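Local atomic coordinates of purine nucleoside phosphorylase (Schistosoma mansoni, PDB entry 5TBT), a protein that catalyses the phosphorolysis of purine nucleosides such as inosine and guanosine, releasing the free base and ribose 1-phosphate. Residues Q84-M89 and G220-P225; I115-G120 and A239-A244; P200-P205 and V255-E260; R170-L175 and T282-D287. All blocks are in the same frame, centred on the assembly; numbering follows the deposited sequence.

In the fold
In this enzyme, a worked example of a ligand site assembled from a rigid core and polar loops, contact 2 forms the core: two parallel strands, fully buried, joined by regular backbone bonds, with the ligands lying beside strand 112-121. Contact 1 lies against it, their centres about 11 Å apart, and answers with arginine, hydroxyl and sulfate chemistry from loops. Contact 3, also meeting the cytidine, lies farther out beside a second subunit and mixes polar grips with aromatic packing. Contact 4 is partly buried, purely apolar across its two segments and away from the ligand. Contacts 3 and 4 both use helix 259-283, near its opposite ends, with centres about 34 Å apart.

Contact 1: Q84-M89 and G220-P225; sequences QGRLHM and GMSTVP. With CTN (4-amino-1-beta-D-ribofuranosyl-2(1H)-pyrimidinone), chain B; SO4 (sulfate ion), chain C.
The guanidinium of Arg86 is wedged against Ser222 and Thr223, where the contact is tight. With CG anti to the backbone N (chi1 -160°) and the chain extended to NE, the side chain spans the gap between the two loops. Arg86 NH2 donates to Thr223 OG1 at 2.8 Å, a bent bond whose acceptor is tilted 18° from the guanidinium plane. Ser222 OG sits over one face instead, 3.0 Å from Arg86 NH2, where the angle is too poor for a bond; that hydroxyl donates to sulfate O2 at 3.1 Å. His88 closes in edge-on, its CD2 3.5 Å from Ser222 CB. Packing is looser at the other end. The Met89 and Pro225 side chains pass each other running opposite ways, Met89 SD 3.8 Å from Pro225 CG, and a water between the backbones accepts from Met89 N at 2.9 Å and donates to Met221 O at 3.3 Å. Leu145 of the second subunit packs on Met89. The sulfate, also held by Ser35 OG, lies near the cytidine, whose O2 takes a weak bond from Met221 N. A hydroxyl- and arginine-lined pocket for a tetrahedral anion beside a ribose is consistent with the phosphate site of purine nucleoside phosphorylases.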
# COMPACT_ATOMS: atom_id res chain seq x y z
N GLN A 84 -5.01 3.07 -27.65
CA GLN A 84 -3.85 3.85 -28.07
C GLN A 84 -3.66 4.98 -27.08
O GLN A 84 -4.42 5.95 -27.08
CB GLN A 84 -4.04 4.37 -29.49
CG GLN A 84 -2.81 5.03 -30.07
CD GLN A 84 -3.02 5.49 -31.50
OE1 GLN A 84 -4.03 6.11 -31.83
NE2 GLN A 84 -2.06 5.17 -32.37
N GLY A 85 -2.63 4.86 -26.24
CA GLY A 85 -2.48 5.75 -25.11
C GLY A 85 -2.96 5.08 -23.84
O GLY A 85 -4.17 4.98 -23.60
N ARG A 86 -2.03 4.62 -23.02
CA ARG A 86 -2.34 3.77 -21.89
C ARG A 86 -2.71 4.59 -20.66
O ARG A 86 -2.22 5.70 -20.45
CB ARG A 86 -1.14 2.87 -21.57
CG ARG A 86 -1.45 1.63 -20.77
CD ARG A 86 -0.29 0.65 -20.88
NE ARG A 86 -0.43 -0.51 -20.00
CZ ARG A 86 0.39 -1.56 -20.03
NH1 ARG A 86 1.39 -1.59 -20.90
NH2 ARG A 86 0.20 -2.57 -19.20
N LEU A 87 -3.59 4.02 -19.84
CA LEU A 87 -3.99 4.62 -18.57
C LEU A 87 -3.20 3.93 -17.46
O LEU A 87 -3.41 2.74 -17.19
CB LEU A 87 -5.49 4.48 -18.35
CG LEU A 87 -6.42 5.06 -19.43
CD1 LEU A 87 -7.85 4.61 -19.22
CD2 LEU A 87 -6.34 6.58 -19.47
N HIS A 88 -2.30 4.67 -16.83
CA HIS A 88 -1.48 4.17 -15.73
C HIS A 88 -1.98 4.75 -14.41
O HIS A 88 -2.39 5.91 -14.36
CB HIS A 88 -0.01 4.52 -15.93
CG HIS A 88 0.62 3.83 -17.11
ND1 HIS A 88 1.08 4.52 -18.21
CD2 HIS A 88 0.85 2.52 -17.35
CE1 HIS A 88 1.58 3.66 -19.08
NE2 HIS A 88 1.45 2.44 -18.58
N MET A 89 -1.93 3.94 -13.35
CA MET A 89 -2.49 4.37 -12.08
C MET A 89 -1.59 5.35 -11.34
O MET A 89 -2.07 6.04 -10.43
CB MET A 89 -2.79 3.15 -11.21
CG MET A 89 -3.76 2.18 -11.87
SD MET A 89 -4.67 1.12 -10.73
CE MET A 89 -5.75 2.31 -9.93
N GLY A 220 7.59 -3.64 -12.73
CA GLY A 220 7.07 -2.59 -13.58
C GLY A 220 5.88 -1.90 -12.94
O GLY A 220 5.43 -2.27 -11.86
N MET A 221 5.37 -0.89 -13.65
CA MET A 221 4.38 0.03 -13.10
C MET A 221 2.99 -0.12 -13.72
O MET A 221 2.16 0.78 -13.55
CB MET A 221 4.84 1.47 -13.28
CG MET A 221 6.20 1.80 -12.67
SD MET A 221 6.69 3.51 -13.03
CE MET A 221 8.42 3.47 -12.57
N SER A 222 2.71 -1.21 -14.43
CA SER A 222 1.46 -1.30 -15.18
C SER A 222 0.98 -2.75 -15.17
O SER A 222 1.41 -3.57 -14.35
CB SER A 222 1.66 -0.76 -16.61
OG SER A 222 2.44 -1.65 -17.39
N THR A 223 0.03 -3.04 -16.07
CA THR A 223 -0.36 -4.38 -16.50
C THR A 223 -1.21 -5.14 -15.48
O THR A 223 -2.27 -5.66 -15.83
CB THR A 223 0.88 -5.21 -16.85
OG1 THR A 223 1.60 -4.55 -17.90
CG2 THR A 223 0.47 -6.60 -17.32
N VAL A 224 -0.73 -5.24 -14.23
CA VAL A 224 -1.48 -5.98 -13.21
C VAL A 224 -2.90 -5.48 -13.04
O VAL A 224 -3.81 -6.31 -12.89
CB VAL A 224 -0.68 -6.01 -11.90
CG1 VAL A 224 -1.56 -6.51 -10.75
CG2 VAL A 224 0.54 -6.90 -12.04
N PRO A 225 -3.19 -4.17 -13.03
CA PRO A 225 -4.60 -3.75 -12.94
C PRO A 225 -5.45 -4.27 -14.09
O PRO A 225 -6.58 -4.72 -13.86
CB PRO A 225 -4.51 -2.22 -12.96
CG PRO A 225 -3.15 -1.91 -12.42
CD PRO A 225 -2.27 -3.01 -12.92
O5' CTN B . 10.24 4.19 -18.21
C5' CTN B . 8.94 4.42 -17.77
C4' CTN B . 7.92 3.70 -18.64
O4' CTN B . 8.28 2.36 -18.86
C1' CTN B . 7.77 1.52 -17.85
N1 CTN B . 8.81 1.08 -16.91
C6 CTN B . 10.07 1.16 -17.24
C5 CTN B . 11.04 0.76 -16.39
C4 CTN B . 10.72 0.26 -15.16
N3 CTN B . 9.45 0.15 -14.82
C2 CTN B . 8.46 0.53 -15.68
O2 CTN B . 7.27 0.45 -15.38
N4 CTN B . 11.72 -0.13 -14.37
C2' CTN B . 6.71 2.35 -17.17
O2' CTN B . 5.51 1.61 -17.08
C3' CTN B . 6.60 3.64 -17.92
O3' CTN B . 5.54 3.63 -18.85
S SO4 C . 4.95 0.56 -20.40
O1 SO4 C . 5.78 -0.18 -21.25
O2 SO4 C . 4.44 -0.30 -19.40
O3 SO4 C . 5.73 1.61 -19.79
O4 SO4 C . 3.87 1.26 -21.04
O HOH W 1 -1.08 1.13 -13.61

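Contact 2: I115-G120 and A239-A244; sequences ITNLAG and AVSLIA. With CTN (4-amino-1-beta-D-ribofuranosyl-2(1H)-pyrimidinone), chain B; SO4 (sulfate ion), chain C.
Asn117 and Ser241 face each other across two parallel strands, and their side chains meet on the side of the sheet that also carries Ile115, Ala119 and Ala239. Asn117 CG takes the position between the backbone N and the carbonyl carbon (chi1 63°), which swings the amide over toward the neighbouring strand. Ser241 OG then donates to Asn117 OD1 at 2.6 Å, arriving in the carbonyl plane on a lone pair with a C=O...O angle of 115°. Asn117 ND2 is taken up by Thr223 OG1, so both ends of the amide are held and its rotation is fixed. The Ala119 CB methyl lies 3.9 Å from Ser241 OG. On the reverse side Leu118 and Leu242 run alongside each other in the same direction, Leu118 CD1 3.7 Å from Leu242 CD2; Leu118 CD1 also reaches Ala244 CB at 4.2 Å, and Val262 of helix 259-283 packs on Leu118. Between the two faces five backbone hydrogen bonds alternate between the strands, whose axes diverge by 36°. Leu118 O lies 3.3 Å from cytidine N1. This twisted parallel pair belongs to the central mixed sheet of the nucleoside phosphorylase fold, whose strand 112-121 lies against the bound sulfate and cytidine, consistent with the active site of the family.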
# COMPACT_ATOMS: atom_id res chain seq x y z
N ILE A 115 -1.05 -7.95 -24.02
CA ILE A 115 -0.46 -6.80 -23.33
C ILE A 115 1.06 -6.85 -23.45
O ILE A 115 1.66 -7.91 -23.27
CB ILE A 115 -0.87 -6.75 -21.85
CG1 ILE A 115 -2.39 -6.85 -21.69
CG2 ILE A 115 -0.35 -5.48 -21.18
CD1 ILE A 115 -2.86 -6.86 -20.26
N THR A 116 1.67 -5.69 -23.73
CA THR A 116 3.11 -5.52 -23.64
C THR A 116 3.45 -4.35 -22.72
O THR A 116 2.68 -3.39 -22.61
CB THR A 116 3.75 -5.24 -25.01
OG1 THR A 116 3.18 -4.05 -25.58
CG2 THR A 116 3.53 -6.41 -25.95
N ASN A 117 4.60 -4.44 -22.07
CA ASN A 117 5.07 -3.36 -21.21
C ASN A 117 6.59 -3.32 -21.23
O ASN A 117 7.25 -4.26 -21.69
CB ASN A 117 4.55 -3.51 -19.77
CG ASN A 117 5.06 -4.77 -19.08
OD1 ASN A 117 6.27 -4.95 -18.90
ND2 ASN A 117 4.14 -5.63 -18.66
N LEU A 118 7.13 -2.22 -20.72
CA LEU A 118 8.56 -2.09 -20.43
C LEU A 118 8.76 -2.29 -18.93
O LEU A 118 7.95 -1.84 -18.12
CB LEU A 118 9.09 -0.72 -20.84
CG LEU A 118 9.65 -0.49 -22.25
CD1 LEU A 118 10.94 -1.27 -22.47
CD2 LEU A 118 8.63 -0.83 -23.31
N ALA A 119 9.85 -2.96 -18.57
CA ALA A 119 10.04 -3.30 -17.17
C ALA A 119 11.52 -3.46 -16.85
O ALA A 119 12.36 -3.58 -17.75
CB ALA A 119 9.27 -4.57 -16.81
N GLY A 120 11.83 -3.44 -15.56
CA GLY A 120 13.18 -3.64 -15.09
C GLY A 120 13.42 -5.10 -14.73
O GLY A 120 12.54 -5.78 -14.22
N ALA A 239 0.68 -11.60 -21.42
CA ALA A 239 1.41 -10.40 -21.05
C ALA A 239 2.90 -10.63 -21.21
O ALA A 239 3.43 -11.65 -20.74
CB ALA A 239 1.09 -9.98 -19.61
N VAL A 240 3.58 -9.70 -21.87
CA VAL A 240 4.99 -9.83 -22.20
C VAL A 240 5.72 -8.56 -21.77
O VAL A 240 5.31 -7.45 -22.14
CB VAL A 240 5.21 -10.08 -23.70
CG1 VAL A 240 6.70 -10.28 -23.99
CG2 VAL A 240 4.40 -11.28 -24.17
N SER A 241 6.79 -8.72 -21.01
CA SER A 241 7.63 -7.61 -20.59
C SER A 241 8.87 -7.54 -21.47
O SER A 241 9.50 -8.56 -21.75
CB SER A 241 8.04 -7.75 -19.12
OG SER A 241 6.96 -7.41 -18.25
N LEU A 242 9.21 -6.33 -21.91
CA LEU A 242 10.48 -6.06 -22.57
C LEU A 242 11.43 -5.47 -21.54
O LEU A 242 11.13 -4.45 -20.92
CB LEU A 242 10.31 -5.10 -23.75
CG LEU A 242 11.62 -4.55 -24.34
CD1 LEU A 242 12.49 -5.67 -24.90
CD2 LEU A 242 11.35 -3.48 -25.39
N ILE A 243 12.58 -6.12 -21.36
CA ILE A 243 13.51 -5.75 -20.30
C ILE A 243 14.32 -4.53 -20.74
O ILE A 243 15.10 -4.60 -21.70
CB ILE A 243 14.44 -6.92 -19.95
CG1 ILE A 243 13.59 -8.15 -19.58
CG2 ILE A 243 15.37 -6.55 -18.81
CD1 ILE A 243 12.60 -7.89 -18.45
N ALA A 244 14.12 -3.41 -20.04
CA ALA A 244 14.87 -2.19 -20.35
C ALA A 244 16.28 -2.22 -19.77
O ALA A 244 17.20 -1.65 -20.36
CB ALA A 244 14.12 -0.97 -19.82
O5' CTN B . 10.24 4.19 -18.21
C5' CTN B . 8.94 4.42 -17.77
C4' CTN B . 7.92 3.70 -18.64
O4' CTN B . 8.28 2.36 -18.86
C1' CTN B . 7.77 1.52 -17.85
N1 CTN B . 8.81 1.08 -16.91
C6 CTN B . 10.07 1.16 -17.24
C5 CTN B . 11.04 0.76 -16.39
C4 CTN B . 10.72 0.26 -15.16
N3 CTN B . 9.45 0.15 -14.82
C2 CTN B . 8.46 0.53 -15.68
O2 CTN B . 7.27 0.45 -15.38
N4 CTN B . 11.72 -0.13 -14.37
C2' CTN B . 6.71 2.35 -17.17
O2' CTN B . 5.51 1.61 -17.08
C3' CTN B . 6.60 3.64 -17.92
O3' CTN B . 5.54 3.63 -18.85
S SO4 C . 4.95 0.56 -20.40
O1 SO4 C . 5.78 -0.18 -21.25
O2 SO4 C . 4.44 -0.30 -19.40
O3 SO4 C . 5.73 1.61 -19.79
O4 SO4 C . 3.87 1.26 -21.04

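Contact 3: P200-P205 and V255-E260; sequences PTYESP and VSINHE. With CTN (4-amino-1-beta-D-ribofuranosyl-2(1H)-pyrimidinone), chain B.
O5' of the cytidine is gripped from two sides of the contact, by Tyr202 OH at 2.7 Å and by His259 ND1 at 3.0 Å; in each bond either partner could be the donor. The hydroxyl lies at the edge of the tyrosine ring, in its plane, and also at the edge of the imidazole. A chi1 of -169° directs the His259 side chain away from its own main-chain nitrogen and carries the imidazole to the ribose end, with ND1 toward O5', and Tyr202 OH rests 3.7 Å from His259 CB. Ile257 carries the apolar half of the contact. Ile257 CG2 sits 4.2 Å from the centroid of the Tyr202 ring and only 4° off the ring normal, a CH-pi contact over the middle of the face. The base comes up to another part of the ring's edge, with cytidine C5 3.5 Å from Tyr202 CE1. Beyond it Glu203, bent at chi2, accepts from cytidine N4 through OE1 at 3.2 Å; its OE2 is bonded to Ser247 OG, a second-shell link that steadies the carboxylate. Asn258, the residue before His259, caps the start of helix 259-283 through Lys261 N. Phe161 of the second subunit meets the His259 ring and packs on Tyr202. A nucleoside pocket completed by a neighbouring subunit is characteristic of trimeric purine nucleoside phosphorylases.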
# COMPACT_ATOMS: atom_id res chain seq x y z
N PRO A 200 5.49 6.63 -9.51
CA PRO A 200 6.22 6.63 -10.78
C PRO A 200 7.74 6.66 -10.67
O PRO A 200 8.41 6.73 -11.70
CB PRO A 200 5.72 7.92 -11.45
CG PRO A 200 5.52 8.86 -10.29
CD PRO A 200 5.07 7.99 -9.12
N THR A 201 8.29 6.62 -9.46
CA THR A 201 9.73 6.50 -9.32
C THR A 201 10.16 5.08 -9.66
O THR A 201 9.46 4.11 -9.34
CB THR A 201 10.18 6.84 -7.90
OG1 THR A 201 9.54 5.95 -6.97
CG2 THR A 201 9.82 8.28 -7.56
N TYR A 202 11.30 4.95 -10.34
CA TYR A 202 11.84 3.63 -10.61
C TYR A 202 12.17 2.92 -9.31
O TYR A 202 12.38 3.54 -8.26
CB TYR A 202 13.08 3.72 -11.49
CG TYR A 202 12.81 4.21 -12.89
CD1 TYR A 202 12.15 3.42 -13.81
CD2 TYR A 202 13.23 5.47 -13.29
CE1 TYR A 202 11.91 3.86 -15.10
CE2 TYR A 202 13.00 5.93 -14.57
CZ TYR A 202 12.33 5.12 -15.47
OH TYR A 202 12.09 5.57 -16.74
N GLU A 203 12.21 1.59 -9.37
CA GLU A 203 12.57 0.80 -8.20
C GLU A 203 13.95 1.21 -7.69
O GLU A 203 14.91 1.31 -8.47
CB GLU A 203 12.54 -0.69 -8.53
CG GLU A 203 13.54 -1.15 -9.59
CD GLU A 203 13.03 -0.97 -11.00
OE1 GLU A 203 11.94 -0.39 -11.18
OE2 GLU A 203 13.72 -1.41 -11.94
N SER A 204 14.03 1.50 -6.40
CA SER A 204 15.29 1.91 -5.82
C SER A 204 16.25 0.72 -5.77
O SER A 204 15.82 -0.43 -5.82
CB SER A 204 15.08 2.48 -4.42
OG SER A 204 14.94 1.45 -3.46
N PRO A 205 17.56 0.98 -5.71
CA PRO A 205 18.52 -0.13 -5.62
C PRO A 205 18.22 -1.12 -4.51
O PRO A 205 18.31 -2.34 -4.72
CB PRO A 205 19.86 0.59 -5.40
CG PRO A 205 19.69 1.89 -6.11
CD PRO A 205 18.24 2.28 -5.89
N VAL A 255 24.83 2.44 -11.89
CA VAL A 255 24.40 2.91 -13.20
C VAL A 255 22.94 3.35 -13.09
O VAL A 255 22.11 2.64 -12.52
CB VAL A 255 24.57 1.82 -14.28
CG1 VAL A 255 23.74 2.15 -15.51
CG2 VAL A 255 26.03 1.68 -14.65
N SER A 256 22.64 4.52 -13.65
CA SER A 256 21.33 5.13 -13.49
C SER A 256 20.34 4.60 -14.53
O SER A 256 20.71 3.96 -15.52
CB SER A 256 21.43 6.65 -13.61
OG SER A 256 21.85 7.03 -14.91
N ILE A 257 19.07 4.88 -14.28
CA ILE A 257 17.98 4.57 -15.20
C ILE A 257 17.29 5.88 -15.57
O ILE A 257 17.24 6.82 -14.76
CB ILE A 257 16.96 3.59 -14.57
CG1 ILE A 257 17.68 2.53 -13.74
CG2 ILE A 257 16.12 2.93 -15.65
CD1 ILE A 257 16.76 1.73 -12.85
N ASN A 258 16.77 5.94 -16.79
CA ASN A 258 15.95 7.08 -17.19
C ASN A 258 15.08 6.68 -18.37
O ASN A 258 15.38 5.72 -19.09
CB ASN A 258 16.79 8.32 -17.51
CG ASN A 258 17.71 8.12 -18.70
OD1 ASN A 258 17.26 8.06 -19.84
ND2 ASN A 258 19.01 8.05 -18.44
N HIS A 259 14.00 7.44 -18.57
CA HIS A 259 13.01 7.12 -19.59
C HIS A 259 13.57 7.21 -21.01
O HIS A 259 13.03 6.55 -21.91
CB HIS A 259 11.80 8.04 -19.46
CG HIS A 259 10.63 7.63 -20.29
ND1 HIS A 259 10.15 6.34 -20.31
CD2 HIS A 259 9.85 8.33 -21.14
CE1 HIS A 259 9.12 6.27 -21.13
NE2 HIS A 259 8.91 7.47 -21.65
N GLU A 260 14.62 8.00 -21.23
CA GLU A 260 15.23 8.05 -22.55
C GLU A 260 15.91 6.73 -22.89
O GLU A 260 15.79 6.23 -24.01
CB GLU A 260 16.23 9.20 -22.64
CG GLU A 260 15.62 10.59 -22.70
CD GLU A 260 15.31 11.15 -21.32
OE1 GLU A 260 14.27 10.78 -20.73
OE2 GLU A 260 16.11 11.97 -20.82
O5' CTN B . 10.24 4.19 -18.21
C5' CTN B . 8.94 4.42 -17.77
C4' CTN B . 7.92 3.70 -18.64
O4' CTN B . 8.28 2.36 -18.86
C1' CTN B . 7.77 1.52 -17.85
N1 CTN B . 8.81 1.08 -16.91
C6 CTN B . 10.07 1.16 -17.24
C5 CTN B . 11.04 0.76 -16.39
C4 CTN B . 10.72 0.26 -15.16
N3 CTN B . 9.45 0.15 -14.82
C2 CTN B . 8.46 0.53 -15.68
O2 CTN B . 7.27 0.45 -15.38
N4 CTN B . 11.72 -0.13 -14.37
C2' CTN B . 6.71 2.35 -17.17
O2' CTN B . 5.51 1.61 -17.08
C3' CTN B . 6.60 3.64 -17.92
O3' CTN B . 5.54 3.63 -18.85

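Contact 4: R170-L175 and T282-D287; sequences RLLQQL and TRLPLD
Leu284 pushes its CD2 methyl into the hollow between Leu172 and Leu175, two knobs one helical turn apart on helix 170-182. The fit is close to both: Leu284 CD2 stands 3.5 Å from Leu172 CD2 and 3.7 Å from Leu175 CD2. Leu172 and Leu284 meet at about a right angle, whereas Leu175 approaches on a slant. Leu175 is in turn a bump for the opposite surface. Its chi1 near 180° (175°) swings the branch away from its own N and out toward residues 283-285, where Leu175 CD2 settles into a shallow dip with Arg283 O 4.0 Å away and Pro285 CD at 4.1 Å. The other branch, Leu175 CD1, lies 4.3 Å from Arg283 CB. That arginine contributes its aliphatic base here while its guanidinium turns to salt bridges with Glu182 and Glu279. Pro285 forms the exposed margin; the inner margin is covered by the sheet, since Leu172 and Leu284 both rest on Val112 and Leu284 also touches Ile29. Leu284 is where the chain leaves helix 259-283, so the apolar interlock joins that helix's end to helix 170-182 in a helical layer against the central sheet of the alpha/beta/alpha phosphorylase fold.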
# COMPACT_ATOMS: atom_id res chain seq x y z
N ARG A 170 -1.93 -20.51 -19.92
CA ARG A 170 -0.78 -21.37 -20.22
C ARG A 170 -0.63 -21.59 -21.72
O ARG A 170 0.49 -21.57 -22.24
CB ARG A 170 -0.93 -22.71 -19.51
CG ARG A 170 -0.90 -22.63 -17.99
CD ARG A 170 -1.54 -23.87 -17.38
NE ARG A 170 -1.54 -23.83 -15.92
CZ ARG A 170 -0.56 -24.29 -15.16
NH1 ARG A 170 0.52 -24.82 -15.72
NH2 ARG A 170 -0.64 -24.21 -13.84
N LEU A 171 -1.74 -21.81 -22.43
CA LEU A 171 -1.66 -22.12 -23.85
C LEU A 171 -1.11 -20.94 -24.65
O LEU A 171 -0.36 -21.13 -25.62
CB LEU A 171 -3.03 -22.53 -24.38
CG LEU A 171 -3.52 -23.92 -23.98
CD1 LEU A 171 -4.96 -24.14 -24.42
CD2 LEU A 171 -2.60 -24.99 -24.58
N LEU A 172 -1.47 -19.72 -24.25
CA LEU A 172 -0.97 -18.53 -24.95
C LEU A 172 0.54 -18.38 -24.77
O LEU A 172 1.25 -18.03 -25.72
CB LEU A 172 -1.69 -17.29 -24.45
CG LEU A 172 -3.20 -17.28 -24.70
CD1 LEU A 172 -3.79 -15.92 -24.40
CD2 LEU A 172 -3.50 -17.70 -26.13
N GLN A 173 1.05 -18.64 -23.56
CA GLN A 173 2.49 -18.61 -23.35
C GLN A 173 3.20 -19.63 -24.23
O GLN A 173 4.25 -19.34 -24.82
CB GLN A 173 2.81 -18.86 -21.87
CG GLN A 173 2.12 -17.90 -20.91
CD GLN A 173 2.36 -18.25 -19.46
OE1 GLN A 173 3.42 -18.77 -19.09
NE2 GLN A 173 1.37 -17.97 -18.61
N GLN A 174 2.62 -20.83 -24.35
CA GLN A 174 3.23 -21.87 -25.17
C GLN A 174 3.20 -21.49 -26.65
O GLN A 174 4.13 -21.79 -27.39
CB GLN A 174 2.51 -23.20 -24.93
CG GLN A 174 2.69 -23.74 -23.52
CD GLN A 174 1.77 -24.90 -23.22
OE1 GLN A 174 1.28 -25.57 -24.13
NE2 GLN A 174 1.52 -25.14 -21.94
N LEU A 175 2.12 -20.82 -27.09
CA LEU A 175 2.05 -20.38 -28.48
C LEU A 175 3.06 -19.29 -28.77
O LEU A 175 3.72 -19.30 -29.82
CB LEU A 175 0.63 -19.91 -28.80
CG LEU A 175 0.40 -19.30 -30.19
CD1 LEU A 175 0.83 -20.26 -31.28
CD2 LEU A 175 -1.06 -18.93 -30.35
N THR A 282 -2.68 -13.95 -35.45
CA THR A 282 -3.13 -14.75 -36.59
C THR A 282 -3.38 -16.20 -36.19
O THR A 282 -4.33 -16.83 -36.67
CB THR A 282 -2.09 -14.67 -37.72
OG1 THR A 282 -2.01 -13.31 -38.18
CG2 THR A 282 -2.48 -15.58 -38.88
N ARG A 283 -2.55 -16.75 -35.31
CA ARG A 283 -2.62 -18.15 -34.93
C ARG A 283 -3.48 -18.41 -33.71
O ARG A 283 -3.64 -19.57 -33.32
CB ARG A 283 -1.21 -18.70 -34.68
CG ARG A 283 -0.23 -18.45 -35.82
CD ARG A 283 0.12 -19.72 -36.56
NE ARG A 283 0.88 -20.66 -35.73
CZ ARG A 283 2.20 -20.72 -35.70
NH1 ARG A 283 2.93 -19.90 -36.45
NH2 ARG A 283 2.81 -21.60 -34.91
N LEU A 284 -4.05 -17.36 -33.11
CA LEU A 284 -4.71 -17.51 -31.82
C LEU A 284 -5.92 -18.44 -31.92
O LEU A 284 -6.75 -18.27 -32.83
CB LEU A 284 -5.17 -16.15 -31.28
CG LEU A 284 -4.21 -15.40 -30.36
CD1 LEU A 284 -4.90 -14.24 -29.66
CD2 LEU A 284 -3.59 -16.35 -29.36
N PRO A 285 -6.04 -19.43 -31.03
CA PRO A 285 -7.33 -20.10 -30.84
C PRO A 285 -8.20 -19.26 -29.92
O PRO A 285 -7.87 -19.02 -28.76
CB PRO A 285 -6.94 -21.43 -30.18
CG PRO A 285 -5.69 -21.12 -29.45
CD PRO A 285 -4.98 -20.03 -30.21
N LEU A 286 -9.32 -18.80 -30.46
CA LEU A 286 -10.20 -17.87 -29.76
C LEU A 286 -11.09 -18.62 -28.78
O LEU A 286 -11.73 -19.62 -29.14
CB LEU A 286 -11.05 -17.11 -30.78
CG LEU A 286 -10.94 -15.58 -30.72
CD1 LEU A 286 -12.28 -14.97 -30.40
CD2 LEU A 286 -9.88 -15.07 -29.74
N ASP A 287 -11.12 -18.15 -27.53
CA ASP A 287 -11.94 -18.76 -26.49
C ASP A 287 -12.45 -17.69 -25.53
O ASP A 287 -13.12 -17.98 -24.54
CB ASP A 287 -11.15 -19.83 -25.73
CG ASP A 287 -10.88 -21.07 -26.58
OD1 ASP A 287 -11.84 -21.63 -27.13
OD2 ASP A 287 -9.70 -21.47 -26.69